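PDB 2J3X: C2 toxin component I from Clostridium botulinum, which is the enzymatic component of a binary toxin, an ADP-ribosyltransferase that probably modifies actin, using NAD, inside the target cell. Local coordinates for residues 226-229 / 230-234; 353-356 / 357-360. The protein carries 2 engineered substitutions. All blocks are in the same frame, centred on the assembly; numbering follows the deposited sequence. Where two conformers were deposited one is given.

Contact 1: 226-229 / 230-234; sequences SEAW and GAENY. With SO4 (sulfate ion), chain V.
W229 holds one face of its indole beneath the side chain of N233, one helical turn further on. N233 ND2 stands 3.2 Å above the indole plane, displaced toward the rim, while N233 CB lies 4.2 Å from the centroid of the W229 six-membered ring and almost on the ring normal, a CH-pi contact. Because ring and amide planes differ by 37°, this is a tilted cover rather than a parallel stack. The amide is held by a bond from N233 ND2 to W229 O (2.9 Å), an oxygen near the plane of the N233 side-chain amide (14° out of it); the same O also accepts from N233 N (3.0 Å), so two donors of one residue grip it. W229 has CG anti to its N (chi1 -171°), which lays the indole alongside Y234, where W229 CZ3 lies 3.7 Å from Y234 CE2 at the edge of the tyrosine ring. The polar ends look elsewhere: W229 NE1 donates to Q293 and Y234 OH bonds to the carbonyl of K289, while F377 touches both side chains. At the start of the helix, S226 OG accepts from W229 N (3.0 Å). A sulfate, probably from the crystallisation liquor, receives weak bonds from E227 N and A228 N, consistent with the positive end of a helix. The arrangement is a serine N-cap on a short helix, packed against strand 375-377 in the ADP-ribosyltransferase exoenzyme fold.

Contact 2: 353-356 / 357-360; sequences STPS and SFSK
S359 OG donates to the backbone O of S356 at 2.9 Å, only 17° from the carbonyl plane. S359 N reaches the same O of S356 (3.1 Å) with a fairly straight N-H, yet from well above that plane, so one oxygen is gripped by the backbone and the hydroxyl of a single residue. With chi1 at 68°, OG lies between the backbone N and carbonyl carbon of S359, which turns it back over the turn. One residue earlier, F358 N donates to P355 O (2.8 Å), again from above the carbonyl plane. Both backbone bonds run from residue i+3 back to residue i, the evidence for two overlapping tight turns.

Beside these bonds, P355 CB lies 3.8 Å from F358 CD2, and P355 CG meets the phenyl ring at the edge, near the ring plane. T354 CG2, anti to the backbone N, packs on S359 CB at 3.9 Å. Two polar atoms sit next to these apolar contacts: within 357-360, S357 OG stands 3.6 Å above the plane of the F358 ring, over its centre, and within 353-356, T354 OG1 donates to S353 OG (2.9 Å).

Further out, R300 binds both S353 O and T354 OG1, and S353 OG bonds to the carbonyl of L61. Later in the turn, S359 O accepts from Q418, and the S359 side chain touches I410. S356 OG makes weak bonds with T66 and with a glycerol probably left from crystallisation. Successive i to i+3 bonds make this a short 3-10 turn, set in the loop between strands 347-350 and 363-369 of the ADP-ribosyltransferase fold.

Overall arrangement
From the N terminus, the chain runs through five helices and then the strands of the N-terminal sheet, whose last strand in chain order is 206-216; contact 1 follows on helix 227-234. Contact 2 comes much later, between strands 347-350 and 363-369 of the same ADP-ribosyltransferase exoenzyme region. Each is one continuous stretch closing only local turns, so the two follow in series and neither nest nor cross. Their centres are 21 Å apart and their nearest atoms about 8 Å apart. Contact 1 ties its helix to strand 375-377 and the loop at Q388. Contact 2 joins strands 295-301 and 397-411 to the N-terminal half through the S353 bond to L61; S353 also bonds Y222, just upstream of contact 1.

Contact 1: 226-229 / 230-234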
ATOM      1  N   SER A 226      12.252   9.501  -1.525  1.00  9.51           N
ATOM      2  CA  SER A 226      13.012  10.226  -0.504  1.00 10.35           C
ATOM      3  C   SER A 226      14.483  10.076  -0.796  1.00 10.67           C
ATOM      4  O   SER A 226      15.115   9.102  -0.391  1.00 11.31           O
ATOM      5  CB  SER A 226      12.739   9.655   0.905  1.00 10.47           C
ATOM      6  OG  SER A 226      13.452  10.391   1.912  1.00 10.83           O
ATOM      7  N   GLU A 227      15.039  11.077  -1.453  1.00 10.97           N
ATOM      8  CA  GLU A 227      16.483  11.061  -1.617  1.00 12.09           C
ATOM      9  C   GLU A 227      17.121  11.191  -0.239  1.00 10.36           C
ATOM     10  O   GLU A 227      18.179  10.609  -0.016  1.00 10.52           O
ATOM     11  CB  GLU A 227      16.888  12.231  -2.496  1.00 11.97           C
ATOM     12  CG  GLU A 227      18.403  12.323  -2.729  1.00 13.71           C
ATOM     13  CD  GLU A 227      18.961  11.300  -3.693  1.00 18.07           C
ATOM     14  OE1 GLU A 227      18.239  10.456  -4.201  1.00 16.31           O
ATOM     15  OE2 GLU A 227      20.170  11.303  -3.956  1.00 19.86           O
ATOM     16  N   ALA A 228      16.475  11.941   0.678  1.00 10.16           N
ATOM     17  CA  ALA A 228      17.029  12.120   2.033  1.00 11.04           C
ATOM     18  C   ALA A 228      17.231  10.810   2.752  1.00 10.62           C
ATOM     19  O   ALA A 228      18.203  10.684   3.512  1.00  9.77           O
ATOM     20  CB  ALA A 228      16.120  13.063   2.918  1.00 11.49           C
ATOM     21  N   TRP A 229      16.312   9.854   2.558  1.00  9.95           N
ATOM     22  CA  TRP A 229      16.479   8.516   3.173  1.00  9.30           C
ATOM     23  C   TRP A 229      17.753   7.848   2.670  1.00  9.59           C
ATOM     24  O   TRP A 229      18.526   7.273   3.448  1.00  9.60           O
ATOM     25  CB  TRP A 229      15.268   7.605   2.877  1.00 10.24           C
ATOM     26  CG  TRP A 229      15.324   6.329   3.666  1.00  8.41           C
ATOM     27  CD1 TRP A 229      14.784   6.136   4.924  1.00 10.48           C
ATOM     28  CD2 TRP A 229      16.002   5.107   3.319  1.00  8.42           C
ATOM     29  NE1 TRP A 229      15.031   4.865   5.339  1.00 10.31           N
ATOM     30  CE2 TRP A 229      15.782   4.197   4.400  1.00  9.51           C
ATOM     31  CE3 TRP A 229      16.736   4.669   2.191  1.00 10.21           C
ATOM     32  CZ2 TRP A 229      16.247   2.877   4.395  1.00  9.07           C
ATOM     33  CZ3 TRP A 229      17.253   3.334   2.186  1.00 10.59           C
ATOM     34  CH2 TRP A 229      17.006   2.453   3.305  1.00 10.35           C
ATOM     35  N   GLY A 230      17.966   7.922   1.353  1.00  9.29           N
ATOM     36  CA  GLY A 230      19.191   7.367   0.784  1.00  9.59           C
ATOM     37  C   GLY A 230      20.422   8.100   1.313  1.00 10.65           C
ATOM     38  O   GLY A 230      21.430   7.480   1.646  1.00  9.75           O
ATOM     39  N   ALA A 231      20.377   9.427   1.398  1.00 11.38           N
ATOM     40  CA  ALA A 231      21.541  10.175   1.911  1.00  9.93           C
ATOM     41  C   ALA A 231      21.863   9.843   3.367  1.00 11.40           C
ATOM     42  O   ALA A 231      23.030   9.712   3.725  1.00  9.79           O
ATOM     43  CB  ALA A 231      21.296  11.737   1.763  1.00 11.24           C
ATOM     44  N   GLU A 232      20.820   9.735   4.210  1.00  9.86           N
ATOM     45  CA  GLU A 232      20.979   9.489   5.648  0.50 11.33           C
ATOM     46  C   GLU A 232      21.556   8.114   5.889  1.00 11.46           C
ATOM     47  O   GLU A 232      22.401   7.916   6.765  1.00 12.46           O
ATOM     48  CB  GLU A 232      19.588   9.540   6.337  0.50 11.49           C
ATOM     49  CG  GLU A 232      19.021  10.910   6.463  0.50 15.78           C
ATOM     50  CD  GLU A 232      17.466  10.945   6.516  0.50 20.11           C
ATOM     51  OE1 GLU A 232      16.774   9.895   6.697  0.50 18.65           O
ATOM     52  OE2 GLU A 232      16.934  12.067   6.356  0.50 23.86           O
ATOM     53  N   ASN A 233      21.081   7.145   5.105  1.00 10.24           N
ATOM     54  CA  ASN A 233      21.365   5.743   5.344  1.00  9.86           C
ATOM     55  C   ASN A 233      22.503   5.168   4.532  1.00 10.23           C
ATOM     56  O   ASN A 233      23.063   4.143   4.903  1.00  8.48           O
ATOM     57  CB  ASN A 233      20.086   4.952   5.167  1.00 10.54           C
ATOM     58  CG  ASN A 233      19.094   5.235   6.318  1.00 13.13           C
ATOM     59  OD1 ASN A 233      19.337   4.789   7.469  1.00 13.06           O
ATOM     60  ND2 ASN A 233      18.029   5.998   6.053  1.00 11.76           N
ATOM     61  N   TYR A 234      22.787   5.827   3.409  1.00 10.20           N
ATOM     62  CA  TYR A 234      23.838   5.366   2.492  1.00  9.91           C
ATOM     63  C   TYR A 234      24.818   6.459   2.112  1.00 10.87           C
ATOM     64  O   TYR A 234      25.623   6.286   1.170  1.00 10.31           O
ATOM     65  CB  TYR A 234      23.202   4.714   1.224  1.00  7.79           C
ATOM     66  CG  TYR A 234      22.585   3.372   1.630  1.00  8.39           C
ATOM     67  CD1 TYR A 234      23.354   2.188   1.568  1.00  8.83           C
ATOM     68  CD2 TYR A 234      21.253   3.305   2.167  1.00  7.42           C
ATOM     69  CE1 TYR A 234      22.819   0.981   2.029  1.00  8.81           C
ATOM     70  CE2 TYR A 234      20.734   2.109   2.600  1.00 11.60           C
ATOM     71  CZ  TYR A 234      21.492   0.976   2.507  1.00  8.81           C
ATOM     72  OH  TYR A 234      21.004  -0.226   2.971  1.00  9.28           O
TER
HETATM   73  S   SO4 V1452      14.475  14.779  -0.699  0.50 18.32           S
HETATM   74  O1  SO4 V1452      13.489  15.556   0.075  0.50 11.65           O
HETATM   75  O2  SO4 V1452      15.597  14.715   0.191  0.50 21.14           O
HETATM   76  O3  SO4 V1452      14.050  13.439  -1.064  0.50 20.69           O
HETATM   77  O4  SO4 V1452      14.986  15.512  -1.849  0.50 20.09           O

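Contact 2: 353-356 / 357-360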
ATOM      1  N   SER A 353       7.384   5.461  -6.483  1.00  8.98           N
ATOM      2  CA  SER A 353       6.465   4.465  -7.057  1.00  9.59           C
ATOM      3  C   SER A 353       6.331   4.583  -8.569  1.00  9.05           C
ATOM      4  O   SER A 353       6.020   3.567  -9.225  1.00  8.32           O
ATOM      5  CB  SER A 353       5.049   4.512  -6.477  1.00  7.82           C
ATOM      6  OG  SER A 353       4.368   5.680  -6.905  1.00 10.39           O
ATOM      7  N   THR A 354       6.487   5.793  -9.123  1.00  9.17           N
ATOM      8  CA  THR A 354       6.063   5.998 -10.519  1.00  8.72           C
ATOM      9  C   THR A 354       7.002   6.931 -11.291  1.00 10.41           C
ATOM     10  O   THR A 354       6.608   8.010 -11.724  1.00 11.59           O
ATOM     11  CB  THR A 354       4.627   6.540 -10.567  1.00  8.17           C
ATOM     12  OG1 THR A 354       3.805   5.723  -9.708  1.00 10.19           O
ATOM     13  CG2 THR A 354       4.059   6.410 -12.056  1.00 10.30           C
ATOM     14  N   PRO A 355       8.244   6.498 -11.507  1.00 11.91           N
ATOM     15  CA  PRO A 355       9.101   7.323 -12.352  1.00 13.19           C
ATOM     16  C   PRO A 355       8.433   7.399 -13.744  1.00 13.96           C
ATOM     17  O   PRO A 355       7.886   6.401 -14.197  1.00 11.74           O
ATOM     18  CB  PRO A 355      10.388   6.508 -12.427  1.00 13.87           C
ATOM     19  CG  PRO A 355      10.349   5.575 -11.292  1.00 14.70           C
ATOM     20  CD  PRO A 355       8.895   5.248 -11.069  1.00 12.96           C
ATOM     21  N   SER A 356       8.441   8.578 -14.400  1.00 13.90           N
ATOM     22  CA  SER A 356       7.735   8.752 -15.665  1.00 15.45           C
ATOM     23  C   SER A 356       8.008   7.677 -16.688  1.00 14.47           C
ATOM     24  O   SER A 356       7.094   7.212 -17.431  1.00 14.89           O
ATOM     25  CB  SER A 356       8.146  10.120 -16.272  1.00 16.56           C
ATOM     26  OG  SER A 356       7.255  11.057 -15.742  1.00 24.23           O
ATOM     27  N   SER A 357       9.262   7.277 -16.779  1.00 15.66           N
ATOM     28  CA  SER A 357       9.616   6.326 -17.832  1.00 17.30           C
ATOM     29  C   SER A 357       9.002   4.930 -17.588  1.00 16.88           C
ATOM     30  O   SER A 357       8.866   4.121 -18.510  1.00 17.02           O
ATOM     31  CB  SER A 357      11.110   6.290 -18.016  1.00 18.85           C
ATOM     32  OG  SER A 357      11.624   5.498 -17.013  1.00 26.41           O
ATOM     33  N   PHE A 358       8.528   4.678 -16.368  1.00 15.16           N
ATOM     34  CA  PHE A 358       7.837   3.407 -16.095  1.00 14.28           C
ATOM     35  C   PHE A 358       6.337   3.518 -15.898  1.00 14.55           C
ATOM     36  O   PHE A 358       5.687   2.563 -15.541  1.00 14.56           O
ATOM     37  CB  PHE A 358       8.487   2.709 -14.913  1.00 15.95           C
ATOM     38  CG  PHE A 358       9.955   2.514 -15.096  1.00 16.10           C
ATOM     39  CD1 PHE A 358      10.427   1.688 -16.098  1.00 22.56           C
ATOM     40  CD2 PHE A 358      10.851   3.166 -14.271  1.00 20.40           C
ATOM     41  CE1 PHE A 358      11.804   1.518 -16.263  1.00 22.30           C
ATOM     42  CE2 PHE A 358      12.210   3.009 -14.428  1.00 22.88           C
ATOM     43  CZ  PHE A 358      12.689   2.194 -15.404  1.00 20.86           C
ATOM     44  N   SER A 359       5.774   4.662 -16.213  1.00 14.90           N
ATOM     45  CA  SER A 359       4.411   4.977 -15.823  1.00 15.07           C
ATOM     46  C   SER A 359       3.338   4.163 -16.536  1.00 14.61           C
ATOM     47  O   SER A 359       2.227   3.975 -16.006  1.00 13.21           O
ATOM     48  CB  SER A 359       4.182   6.476 -15.992  1.00 17.16           C
ATOM     49  OG  SER A 359       4.189   6.853 -17.370  1.00 18.68           O
ATOM     50  N   LYS A 360       3.685   3.598 -17.696  1.00 13.63           N
ATOM     51  CA  LYS A 360       2.722   2.782 -18.431  1.00 13.89           C
ATOM     52  C   LYS A 360       2.868   1.299 -18.162  1.00 14.49           C
ATOM     53  O   LYS A 360       2.219   0.477 -18.840  1.00 13.95           O
ATOM     54  CB  LYS A 360       2.846   3.043 -19.935  1.00 14.66           C
ATOM     55  CG  LYS A 360       2.483   4.502 -20.271  1.00 17.33           C
ATOM     56  CD  LYS A 360       2.537   4.708 -21.774  1.00 28.78           C
ATOM     57  CE  LYS A 360       2.711   6.189 -22.098  1.00 34.20           C
ATOM     58  NZ  LYS A 360       2.708   6.346 -23.585  1.00 38.43           N
TER